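Local structure of putative prephenate dehydratase (Streptococcus mutans, 4LUB) at residues 80-85 with 173-178; 190-195 with 244-249; 198-203 with 237-242; 32-37 with 49-54. The protein probably catalyses the decarboxylative dehydration of prephenate to 3-phenylpyruvate, a step of L-phenylalanine biosynthesis. All coordinates share one frame; numbering follows the deposited sequence.

Contact 1. Residues 80-85 with 173-178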
# COMPACT_ATOMS: atom_id res chain seq x y z
N ILE B 80 -15.67 5.35 -11.67
CA ILE B 80 -16.01 4.46 -12.79
C ILE B 80 -14.96 3.36 -12.90
O ILE B 80 -13.76 3.64 -12.98
CB ILE B 80 -16.13 5.22 -14.13
CG1 ILE B 80 -17.30 6.20 -14.06
CG2 ILE B 80 -16.38 4.24 -15.28
CD1 ILE B 80 -17.20 7.36 -15.04
N ILE B 81 -15.41 2.12 -12.88
CA ILE B 81 -14.53 0.97 -13.09
C ILE B 81 -14.51 0.48 -14.53
O ILE B 81 -15.55 0.19 -15.12
CB ILE B 81 -14.93 -0.19 -12.16
CG1 ILE B 81 -14.82 0.26 -10.70
CG2 ILE B 81 -14.00 -1.38 -12.38
CD1 ILE B 81 -15.23 -0.81 -9.70
N LEU B 82 -13.31 0.43 -15.10
CA LEU B 82 -13.08 -0.01 -16.48
C LEU B 82 -12.39 -1.36 -16.59
O LEU B 82 -11.36 -1.58 -15.97
CB LEU B 82 -12.22 1.02 -17.22
CG LEU B 82 -12.16 0.93 -18.75
CD1 LEU B 82 -13.44 1.40 -19.43
CD2 LEU B 82 -10.95 1.69 -19.29
N PRO B 83 -12.96 -2.26 -17.40
CA PRO B 83 -12.24 -3.46 -17.83
C PRO B 83 -11.06 -3.11 -18.74
O PRO B 83 -11.20 -2.25 -19.62
CB PRO B 83 -13.29 -4.27 -18.59
CG PRO B 83 -14.40 -3.31 -18.89
CD PRO B 83 -14.38 -2.30 -17.79
N ILE B 84 -9.92 -3.74 -18.51
CA ILE B 84 -8.76 -3.60 -19.39
C ILE B 84 -8.43 -4.95 -20.00
O ILE B 84 -8.39 -5.96 -19.29
CB ILE B 84 -7.52 -3.06 -18.64
CG1 ILE B 84 -7.89 -1.89 -17.73
CG2 ILE B 84 -6.44 -2.67 -19.63
CD1 ILE B 84 -8.00 -0.56 -18.43
N LYS B 85 -8.19 -4.99 -21.30
CA LYS B 85 -7.80 -6.23 -21.97
C LYS B 85 -6.39 -6.14 -22.53
O LYS B 85 -6.18 -5.58 -23.61
CB LYS B 85 -8.80 -6.58 -23.08
CG LYS B 85 -9.77 -5.47 -23.43
CD LYS B 85 -10.78 -5.94 -24.46
CE LYS B 85 -12.05 -5.11 -24.41
NZ LYS B 85 -12.70 -5.20 -23.07
N THR B 173 -9.53 -1.37 -13.61
CA THR B 173 -9.00 -0.15 -13.03
C THR B 173 -10.13 0.72 -12.51
O THR B 173 -11.18 0.86 -13.15
CB THR B 173 -8.17 0.65 -14.05
OG1 THR B 173 -7.09 -0.16 -14.53
CG2 THR B 173 -7.60 1.93 -13.43
N ARG B 174 -9.89 1.35 -11.36
CA ARG B 174 -10.82 2.29 -10.78
C ARG B 174 -10.37 3.68 -11.22
O ARG B 174 -9.20 4.01 -11.12
CB ARG B 174 -10.81 2.18 -9.25
CG ARG B 174 -11.24 0.82 -8.73
CD ARG B 174 -10.97 0.65 -7.24
NE ARG B 174 -11.88 1.47 -6.43
CZ ARG B 174 -11.58 1.97 -5.24
NH1 ARG B 174 -10.41 1.68 -4.67
NH2 ARG B 174 -12.47 2.71 -4.59
N PHE B 175 -11.32 4.48 -11.70
CA PHE B 175 -11.05 5.87 -12.08
C PHE B 175 -11.94 6.75 -11.22
O PHE B 175 -13.09 6.40 -10.95
CB PHE B 175 -11.33 6.15 -13.58
CG PHE B 175 -10.47 5.36 -14.53
CD1 PHE B 175 -10.72 4.02 -14.78
CD2 PHE B 175 -9.41 5.98 -15.18
CE1 PHE B 175 -9.92 3.31 -15.66
CE2 PHE B 175 -8.61 5.27 -16.05
CZ PHE B 175 -8.85 3.94 -16.29
N TRP B 176 -11.39 7.86 -10.75
CA TRP B 176 -12.17 8.84 -10.04
C TRP B 176 -12.47 10.09 -10.86
O TRP B 176 -11.61 10.60 -11.58
CB TRP B 176 -11.46 9.23 -8.75
CG TRP B 176 -11.66 8.24 -7.65
CD1 TRP B 176 -12.46 7.14 -7.68
CD2 TRP B 176 -11.03 8.25 -6.37
NE1 TRP B 176 -12.38 6.46 -6.48
CE2 TRP B 176 -11.51 7.14 -5.66
CE3 TRP B 176 -10.11 9.11 -5.75
CZ2 TRP B 176 -11.10 6.84 -4.37
CZ3 TRP B 176 -9.70 8.82 -4.46
CH2 TRP B 176 -10.20 7.69 -3.78
N VAL B 177 -13.70 10.57 -10.73
CA VAL B 177 -14.05 11.90 -11.17
C VAL B 177 -13.85 12.83 -9.98
O VAL B 177 -14.48 12.67 -8.94
CB VAL B 177 -15.50 11.98 -11.69
CG1 VAL B 177 -15.82 13.39 -12.15
CG2 VAL B 177 -15.73 10.97 -12.80
N LEU B 178 -12.92 13.76 -10.14
CA LEU B 178 -12.63 14.74 -9.11
C LEU B 178 -13.32 16.06 -9.39
O LEU B 178 -13.31 16.55 -10.52
CB LEU B 178 -11.11 14.97 -8.98
CG LEU B 178 -10.12 13.94 -8.45
CD1 LEU B 178 -10.74 12.59 -8.14
CD2 LEU B 178 -8.85 13.83 -9.31
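Leu82 and Phe175 meet on one face of an antiparallel strand pair, at neighbouring positions on a diagonal. The contact runs from CB of Leu82 to CE1 of the Phe175 ring, 3.6 Å away, with CD2 of the leucine a little farther from the same ring carbon. The ring gets there because CG stands beside its own backbone N and anti to the carbonyl carbon (chi1 -63°), which lays its CD1 edge along the partner strand, where the carbonyl oxygen of Ile80 sits close to the ring plane, 3.6 Å from CD1. Thr173 shares this face, its hydroxyl bonded to Asn55. CG1 of Ile84 lies 3.7 Å from Thr173 OG1, a looser touch, since Ile84 is less well ordered.

On the other face Ile81 and Arg174 run side by side in the same direction, CG1 of the isoleucine 4.1 Å from CG of the arginine. This pairs the isoleucine with the methylene part of the chain, while the guanidinium group beyond makes salt bridges with Glu79, Glu54 and Asp242. Two pairs of backbone bonds hold the strands in register, Ile80 with Phe175 and Leu82 with Thr173; that from Leu82 N to Thr173 O is 2.9 Å long and close to straight (164°).

Helix 14-22 covers the Leu82 and Phe175 face through Phe14, Thr15 and Val18, whereas Ile81 and Arg174 look toward strand 189-199 and Leu234 of the second subunit. Strand 172-179 is flanked in the sheet by strands 75-83 and 48-55, antiparallel to both.

Contact 2. Residues 190-195 with 244-249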
# COMPACT_ATOMS: atom_id res chain seq x y z
N GLU B 190 -23.04 0.25 -8.71
CA GLU B 190 -22.64 -1.02 -8.13
C GLU B 190 -22.34 -0.88 -6.63
O GLU B 190 -22.37 -1.88 -5.89
CB GLU B 190 -21.45 -1.56 -8.92
CG GLU B 190 -20.34 -2.22 -8.15
CD GLU B 190 -19.24 -2.70 -9.07
OE1 GLU B 190 -19.52 -2.91 -10.27
OE2 GLU B 190 -18.10 -2.88 -8.59
N ASP B 191 -22.09 0.34 -6.16
CA ASP B 191 -21.66 0.55 -4.78
C ASP B 191 -21.63 2.01 -4.35
O ASP B 191 -21.67 2.93 -5.17
CB ASP B 191 -20.28 -0.08 -4.55
CG ASP B 191 -20.13 -0.69 -3.17
OD1 ASP B 191 -21.02 -0.48 -2.32
OD2 ASP B 191 -19.12 -1.39 -2.93
N GLN B 192 -21.64 2.21 -3.03
CA GLN B 192 -21.39 3.52 -2.42
C GLN B 192 -20.22 3.46 -1.46
O GLN B 192 -20.17 2.61 -0.57
CB GLN B 192 -22.64 4.02 -1.71
CG GLN B 192 -23.86 4.07 -2.62
CD GLN B 192 -24.06 5.43 -3.25
OE1 GLN B 192 -23.38 6.40 -2.90
NE2 GLN B 192 -24.97 5.51 -4.22
N LYS B 193 -19.27 4.38 -1.62
CA LYS B 193 -18.06 4.33 -0.80
C LYS B 193 -17.64 5.70 -0.29
O LYS B 193 -18.07 6.72 -0.80
CB LYS B 193 -16.90 3.70 -1.58
CG LYS B 193 -16.97 2.18 -1.67
CD LYS B 193 -15.83 1.62 -2.52
CE LYS B 193 -15.92 0.10 -2.62
NZ LYS B 193 -14.80 -0.49 -3.43
N ILE B 194 -16.78 5.69 0.72
CA ILE B 194 -16.12 6.90 1.20
C ILE B 194 -14.65 6.54 1.34
O ILE B 194 -14.31 5.46 1.83
CB ILE B 194 -16.71 7.42 2.55
CG1 ILE B 194 -15.88 8.57 3.08
CG2 ILE B 194 -16.78 6.30 3.60
CD1 ILE B 194 -16.58 9.37 4.18
N SER B 195 -13.78 7.42 0.87
CA SER B 195 -12.35 7.21 1.00
C SER B 195 -11.74 8.25 1.92
O SER B 195 -12.04 9.44 1.81
CB SER B 195 -11.66 7.26 -0.37
OG SER B 195 -12.11 6.21 -1.20
N GLU B 244 -17.58 1.18 2.90
CA GLU B 244 -18.91 1.28 2.32
C GLU B 244 -19.61 2.48 2.92
O GLU B 244 -19.50 2.76 4.12
CB GLU B 244 -19.69 -0.02 2.53
CG GLU B 244 -19.53 -0.95 1.33
CD GLU B 244 -20.06 -2.35 1.57
OE1 GLU B 244 -20.89 -2.53 2.48
OE2 GLU B 244 -19.64 -3.26 0.83
N ASN B 245 -20.30 3.24 2.07
CA ASN B 245 -20.97 4.45 2.51
C ASN B 245 -22.47 4.37 2.26
O ASN B 245 -23.10 5.33 1.85
CB ASN B 245 -20.39 5.67 1.78
CG ASN B 245 -20.78 6.98 2.44
OD1 ASN B 245 -20.84 7.08 3.66
ND2 ASN B 245 -21.08 7.99 1.62
N HIS B 246 -23.04 3.20 2.52
CA HIS B 246 -24.48 2.98 2.37
C HIS B 246 -25.27 3.66 3.48
O HIS B 246 -26.38 4.12 3.27
CB HIS B 246 -24.78 1.48 2.31
CG HIS B 246 -24.26 0.81 1.08
ND1 HIS B 246 -24.76 1.10 -0.18
CD2 HIS B 246 -23.27 -0.10 0.90
CE1 HIS B 246 -24.11 0.38 -1.08
NE2 HIS B 246 -23.20 -0.35 -0.45
N ASN B 247 -24.67 3.72 4.67
CA ASN B 247 -25.31 4.37 5.80
C ASN B 247 -24.50 5.59 6.19
O ASN B 247 -23.61 5.52 7.04
CB ASN B 247 -25.43 3.38 6.97
CG ASN B 247 -26.34 3.88 8.08
OD1 ASN B 247 -26.59 5.07 8.21
ND2 ASN B 247 -26.83 2.95 8.89
N GLU B 248 -24.82 6.72 5.57
CA GLU B 248 -24.02 7.92 5.69
C GLU B 248 -24.08 8.54 7.08
O GLU B 248 -23.13 9.18 7.52
CB GLU B 248 -24.45 8.95 4.64
CG GLU B 248 -24.01 8.62 3.22
CD GLU B 248 -23.87 9.86 2.36
OE1 GLU B 248 -24.88 10.24 1.72
OE2 GLU B 248 -22.76 10.44 2.33
N LYS B 249 -25.17 8.31 7.81
CA LYS B 249 -25.32 8.93 9.11
C LYS B 249 -24.52 8.16 10.16
O LYS B 249 -23.94 8.75 11.07
CB LYS B 249 -26.79 8.99 9.50
CG LYS B 249 -27.09 9.63 10.85
CD LYS B 249 -27.40 11.11 10.68
CE LYS B 249 -28.27 11.62 11.82
NZ LYS B 249 -29.61 10.98 11.80
O HOH W 1 -21.23 7.23 -1.16
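Asn245 packs closely against strand 190-195, with Asn245 CB 3.4 Å from Lys193 C and Asn245 CG 4.1 Å from Ile194 CB. This is the dense part of the contact. The backbone N of Asn245 gives a short, straight bond of 2.7 Å to Gln192 O, although it approaches from well above the carbonyl plane. A chi1 of -165° places CG of Asn245 beside its carbonyl carbon, and ND2 bonds both to Glu248 OE2 and to a water. The water also lies within bonding distance of Gln192 OE1, 2.9 Å away, and so links the two side-chain amides across the contact; Gln192 NE2 bonds to Glu189.

Toward solvent the fit is looser. The His246 ring lies across Gln192, whose CB makes an off-centre CH-pi contact 4.2 Å from the ring centroid. NE2 of His246 reaches Asp191 OD1 at 2.9 Å, but the bond is bent (126°) and weak, and the same oxygen also accepts from Gln192 N. Asp191 OD2 and Glu244 OE2 lie 4.2 Å apart, and two nearby carboxylates could favour the protonated form of the imidazole.

Asn247 is the N-cap of helix 248-261, its OD1 accepting from Leu250 N. Glu190 and Asp191 both face Val273 in a classic beta bulge. The contact is thus the junction where the end of strand 237-244 turns, through the Asn247 N-cap, into helix 248-261 against the first strand of the ACT beta-alpha-beta-beta-alpha-beta fold.

Contact 3. Residues 198-203 with 237-242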
# COMPACT_ATOMS: atom_id res chain seq x y z
N LEU B 198 -6.03 8.88 6.60
CA LEU B 198 -5.85 9.03 8.04
C LEU B 198 -4.38 9.19 8.41
O LEU B 198 -3.51 8.54 7.83
CB LEU B 198 -6.39 7.84 8.83
CG LEU B 198 -7.78 7.23 8.65
CD1 LEU B 198 -7.80 5.89 9.35
CD2 LEU B 198 -8.83 8.13 9.25
N THR B 199 -4.13 10.07 9.37
CA THR B 199 -2.85 10.10 10.07
C THR B 199 -3.10 9.80 11.54
O THR B 199 -4.14 10.16 12.09
CB THR B 199 -2.13 11.44 9.91
OG1 THR B 199 -3.04 12.50 10.22
CG2 THR B 199 -1.65 11.60 8.48
N LEU B 200 -2.15 9.12 12.18
CA LEU B 200 -2.37 8.65 13.52
C LEU B 200 -1.64 9.55 14.53
O LEU B 200 -0.73 10.28 14.15
CB LEU B 200 -1.90 7.19 13.61
CG LEU B 200 -2.69 6.29 12.66
CD1 LEU B 200 -1.98 4.97 12.42
CD2 LEU B 200 -4.12 6.06 13.13
N PRO B 201 -2.04 9.51 15.81
CA PRO B 201 -1.35 10.29 16.84
C PRO B 201 0.09 9.80 17.01
O PRO B 201 0.31 8.59 17.13
CB PRO B 201 -2.17 10.04 18.11
CG PRO B 201 -3.51 9.63 17.62
CD PRO B 201 -3.28 8.89 16.33
N ASP B 202 1.03 10.74 17.00
CA ASP B 202 2.47 10.45 16.99
C ASP B 202 2.85 9.73 15.70
O ASP B 202 3.91 9.11 15.63
CB ASP B 202 2.90 9.63 18.21
CG ASP B 202 2.63 10.33 19.52
OD1 ASP B 202 3.13 11.46 19.71
OD2 ASP B 202 1.93 9.75 20.37
N ASN B 203 1.98 9.82 14.69
CA ASN B 203 2.12 9.06 13.45
C ASN B 203 2.53 7.59 13.65
O ASN B 203 3.27 7.03 12.85
CB ASN B 203 3.11 9.77 12.54
CG ASN B 203 2.64 11.15 12.15
OD1 ASN B 203 3.32 12.15 12.43
ND2 ASN B 203 1.46 11.23 11.55
N TYR B 237 3.54 7.27 8.10
CA TYR B 237 2.71 7.09 6.93
C TYR B 237 1.37 7.77 7.10
O TYR B 237 0.96 8.10 8.20
CB TYR B 237 2.46 5.60 6.70
CG TYR B 237 3.69 4.73 6.74
CD1 TYR B 237 4.46 4.54 5.61
CD2 TYR B 237 4.08 4.09 7.91
CE1 TYR B 237 5.58 3.73 5.64
CE2 TYR B 237 5.20 3.28 7.95
CZ TYR B 237 5.95 3.11 6.81
OH TYR B 237 7.06 2.31 6.84
N PHE B 238 0.68 7.94 5.98
CA PHE B 238 -0.75 8.20 6.02
C PHE B 238 -1.42 7.01 5.35
O PHE B 238 -0.83 6.34 4.52
CB PHE B 238 -1.13 9.54 5.39
CG PHE B 238 -1.06 9.58 3.89
CD1 PHE B 238 -2.16 9.27 3.13
CD2 PHE B 238 0.10 9.97 3.25
CE1 PHE B 238 -2.11 9.33 1.75
CE2 PHE B 238 0.17 10.03 1.87
CZ PHE B 238 -0.94 9.71 1.12
N PHE B 239 -2.65 6.74 5.76
CA PHE B 239 -3.36 5.56 5.28
C PHE B 239 -4.57 5.91 4.43
O PHE B 239 -5.41 6.69 4.83
CB PHE B 239 -3.77 4.69 6.47
CG PHE B 239 -2.60 4.26 7.31
CD1 PHE B 239 -1.89 3.12 6.99
CD2 PHE B 239 -2.18 5.01 8.39
CE1 PHE B 239 -0.80 2.72 7.74
CE2 PHE B 239 -1.10 4.62 9.15
CZ PHE B 239 -0.41 3.48 8.82
N ILE B 240 -4.63 5.30 3.25
CA ILE B 240 -5.82 5.38 2.41
C ILE B 240 -6.75 4.24 2.76
O ILE B 240 -6.42 3.07 2.61
CB ILE B 240 -5.49 5.28 0.92
CG1 ILE B 240 -4.38 6.26 0.57
CG2 ILE B 240 -6.74 5.55 0.08
CD1 ILE B 240 -4.76 7.68 0.90
N ILE B 241 -7.92 4.61 3.26
CA ILE B 241 -8.96 3.66 3.60
C ILE B 241 -10.29 3.91 2.88
O ILE B 241 -10.77 5.04 2.84
CB ILE B 241 -9.14 3.63 5.14
CG1 ILE B 241 -7.88 3.08 5.79
CG2 ILE B 241 -10.23 2.65 5.53
CD1 ILE B 241 -7.83 3.24 7.27
N ASP B 242 -10.85 2.86 2.30
CA ASP B 242 -12.20 2.91 1.75
C ASP B 242 -13.17 2.17 2.66
O ASP B 242 -12.84 1.11 3.20
CB ASP B 242 -12.29 2.30 0.34
CG ASP B 242 -11.33 2.93 -0.66
OD1 ASP B 242 -10.71 3.99 -0.39
OD2 ASP B 242 -11.23 2.36 -1.77
O HOH W 2 0.15 8.52 10.64
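Leu198 and Phe239 form an antiparallel hydrogen-bonded pair, each amide N lying 2.9 Å from the carbonyl O of the other residue and in the plane of that carbonyl. Phe238 CA adds a CA-H...O contact to Leu198 O, so this oxygen receives both an N-H and a C-H from the facing strand.

The side chains of Leu198 and Phe239 share one face of the sheet. CD1 of Leu198 meets CD1 of Ile241 obliquely at 3.4 Å, methyl against methyl and tighter than usual van der Waals contact. Farther along, Leu200 crosses Phe239 at about a right angle, its CD1 3.4 Å from CE2 of the ring. Leu200 lies beyond the end of the strand, yet with CG anti to the carbonyl carbon (chi1 -62°) its methyl still reaches the ring. On the other face, CG2 of Thr199 lies 3.7 Å from CB of Phe238, whose ring continues away from the strand pair to stack on Phe69.

Where the strands part, a water takes over from direct pairing: it donates to Tyr237 O at 2.6 Å and accepts from Leu200 N and from Asn203 ND2. The turn it joins is closed by a bond from Asn203 N to Leu200 O.

Tyr237 reaches the second subunit, its OH bonded to Glu54 there, and Phe239 packs on Ile225 of that subunit. Strand 189-199, helix 208-216, strands 222-229 and 237-244, helix 248-261 and strand 264-274 follow in the beta-alpha-beta-beta-alpha-beta order of the ACT fold, whose first and third strands pair here.

Contact 4. Residues 32-37 with 49-54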
# COMPACT_ATOMS: atom_id res chain seq x y z
N GLU B 32 -1.02 15.80 -19.63
CA GLU B 32 0.06 14.85 -19.89
C GLU B 32 0.29 13.85 -18.77
O GLU B 32 0.79 12.74 -19.00
CB GLU B 32 1.38 15.59 -20.14
CG GLU B 32 1.45 16.96 -19.47
CD GLU B 32 2.85 17.55 -19.45
OE1 GLU B 32 3.73 17.07 -20.19
OE2 GLU B 32 3.07 18.51 -18.67
N ASN B 33 -0.08 14.22 -17.55
CA ASN B 33 0.11 13.35 -16.40
C ASN B 33 -0.90 13.69 -15.33
O ASN B 33 -1.53 14.75 -15.37
CB ASN B 33 1.55 13.44 -15.86
CG ASN B 33 1.92 14.84 -15.35
OD1 ASN B 33 1.19 15.46 -14.58
ND2 ASN B 33 3.08 15.32 -15.79
N ILE B 34 -1.05 12.78 -14.37
CA ILE B 34 -2.09 12.88 -13.34
C ILE B 34 -2.00 14.20 -12.58
O ILE B 34 -3.00 14.87 -12.38
CB ILE B 34 -2.00 11.68 -12.37
CG1 ILE B 34 -2.45 10.40 -13.10
CG2 ILE B 34 -2.84 11.92 -11.12
CD1 ILE B 34 -1.86 9.12 -12.54
N THR B 35 -0.78 14.59 -12.21
CA THR B 35 -0.57 15.84 -11.49
C THR B 35 -1.12 17.05 -12.24
O THR B 35 -1.81 17.90 -11.66
CB THR B 35 0.91 16.06 -11.21
OG1 THR B 35 1.40 15.00 -10.39
CG2 THR B 35 1.15 17.40 -10.52
N GLU B 36 -0.84 17.12 -13.54
CA GLU B 36 -1.30 18.22 -14.38
C GLU B 36 -2.81 18.19 -14.63
O GLU B 36 -3.44 19.24 -14.73
CB GLU B 36 -0.54 18.24 -15.71
CG GLU B 36 0.92 18.68 -15.58
CD GLU B 36 1.10 19.97 -14.79
OE1 GLU B 36 0.30 20.92 -15.01
OE2 GLU B 36 2.01 20.04 -13.94
N VAL B 37 -3.37 16.98 -14.76
CA VAL B 37 -4.82 16.82 -14.78
C VAL B 37 -5.50 17.46 -13.57
O VAL B 37 -6.44 18.25 -13.71
CB VAL B 37 -5.23 15.33 -14.84
CG1 VAL B 37 -6.74 15.20 -14.85
CG2 VAL B 37 -4.61 14.62 -16.05
N ALA B 49 -11.95 16.62 -12.99
CA ALA B 49 -10.80 15.94 -13.55
C ALA B 49 -11.00 14.44 -13.41
O ALA B 49 -11.61 13.98 -12.44
CB ALA B 49 -9.53 16.39 -12.86
N ILE B 50 -10.53 13.68 -14.39
CA ILE B 50 -10.65 12.22 -14.37
C ILE B 50 -9.27 11.59 -14.40
O ILE B 50 -8.46 11.86 -15.29
CB ILE B 50 -11.52 11.69 -15.54
CG1 ILE B 50 -13.00 11.98 -15.28
CG2 ILE B 50 -11.48 10.18 -15.59
CD1 ILE B 50 -13.43 13.39 -15.48
N VAL B 51 -9.00 10.76 -13.40
CA VAL B 51 -7.71 10.10 -13.24
C VAL B 51 -7.89 8.64 -12.84
O VAL B 51 -8.85 8.29 -12.16
CB VAL B 51 -6.82 10.80 -12.18
CG1 VAL B 51 -6.48 12.23 -12.60
CG2 VAL B 51 -7.47 10.76 -10.79
N PRO B 52 -6.96 7.77 -13.28
CA PRO B 52 -6.89 6.40 -12.75
C PRO B 52 -6.44 6.43 -11.30
O PRO B 52 -5.56 7.24 -10.96
CB PRO B 52 -5.86 5.72 -13.64
CG PRO B 52 -4.99 6.83 -14.13
CD PRO B 52 -5.86 8.05 -14.22
N VAL B 53 -7.06 5.64 -10.42
CA VAL B 53 -6.58 5.60 -9.05
C VAL B 53 -6.09 4.22 -8.59
O VAL B 53 -5.19 4.14 -7.76
CB VAL B 53 -7.67 6.11 -8.06
CG1 VAL B 53 -8.30 7.38 -8.61
CG2 VAL B 53 -8.72 5.05 -7.74
N GLU B 54 -6.66 3.15 -9.12
CA GLU B 54 -6.25 1.82 -8.70
C GLU B 54 -6.45 0.75 -9.76
O GLU B 54 -7.50 0.72 -10.40
CB GLU B 54 -7.01 1.39 -7.43
CG GLU B 54 -6.60 0.01 -6.92
CD GLU B 54 -7.26 -0.36 -5.61
OE1 GLU B 54 -7.94 0.51 -5.03
OE2 GLU B 54 -7.07 -1.50 -5.16
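Val37 and Ile34, one turn apart on helix 34-42, set their methyls on the side chains of strand 48-55. CG1 of Val37 fits between two of them, 3.6 Å from CB of Ala49 and 3.7 Å from CG1 of Val51. It can do so because CG1 is anti to its own backbone N (chi1 180°). Val37 and Val51 lie alongside one another, pointing oppositely, while Ile34 crosses Val51 at about a right angle, its CG2 3.9 Å from the same Val51 CG1. That single methyl of Val51 is therefore held by both helix residues. At the far end, CD1 of Ile34 and CG of Pro52 meet tip to tip at 4.2 Å, a more relaxed touch.

Behind this apolar layer the start of the helix is fixed by Asn33, the N-cap residue. Its OD1 accepts from Glu36 N at 2.8 Å, close to straight (159°), and its carbonyl O accepts from Val37 N in the first helical turn. The side chain thereby caps the first turn, from which Ile34 and Val37 point to the strand.

Farther out, helix 62-70 lies against Ile34 and Val51 through Thr64, and Val37 also packs on Ala6 of strand 4-8. Ile50 points to the other face of the strand, where helix 14-22 covers it. A helix with an apolar inner side laid on a sheet strand, with helices on both faces, is the three-layer alpha-beta-alpha arrangement of the prephenate dehydratase domain, which belongs to the periplasmic-binding-protein clan.

How the contacts relate
Contacts 1, 3 and 4 are buried, whereas contact 2 lies partly at the surface. Contacts 1 and 4 lie in the prephenate dehydratase domain and adjoin through neighbouring strands 172-179 and 48-55; one is backbone pairing with mixed side chains, the other purely apolar helix-on-strand packing. Contacts 2 and 3 both use strand 189-199, but the first is polar and water-linked and the second is a regular antiparallel pair with a hydrophobic face. Arg174 ties the two regions together, bridging Glu54 of contact 4 and Asp242 of contact 3, while Ser195 of contact 2 probably bonds to the other oxygen of the Asp242 carboxylate. Contacts 1, 3 and 4 also touch the second subunit.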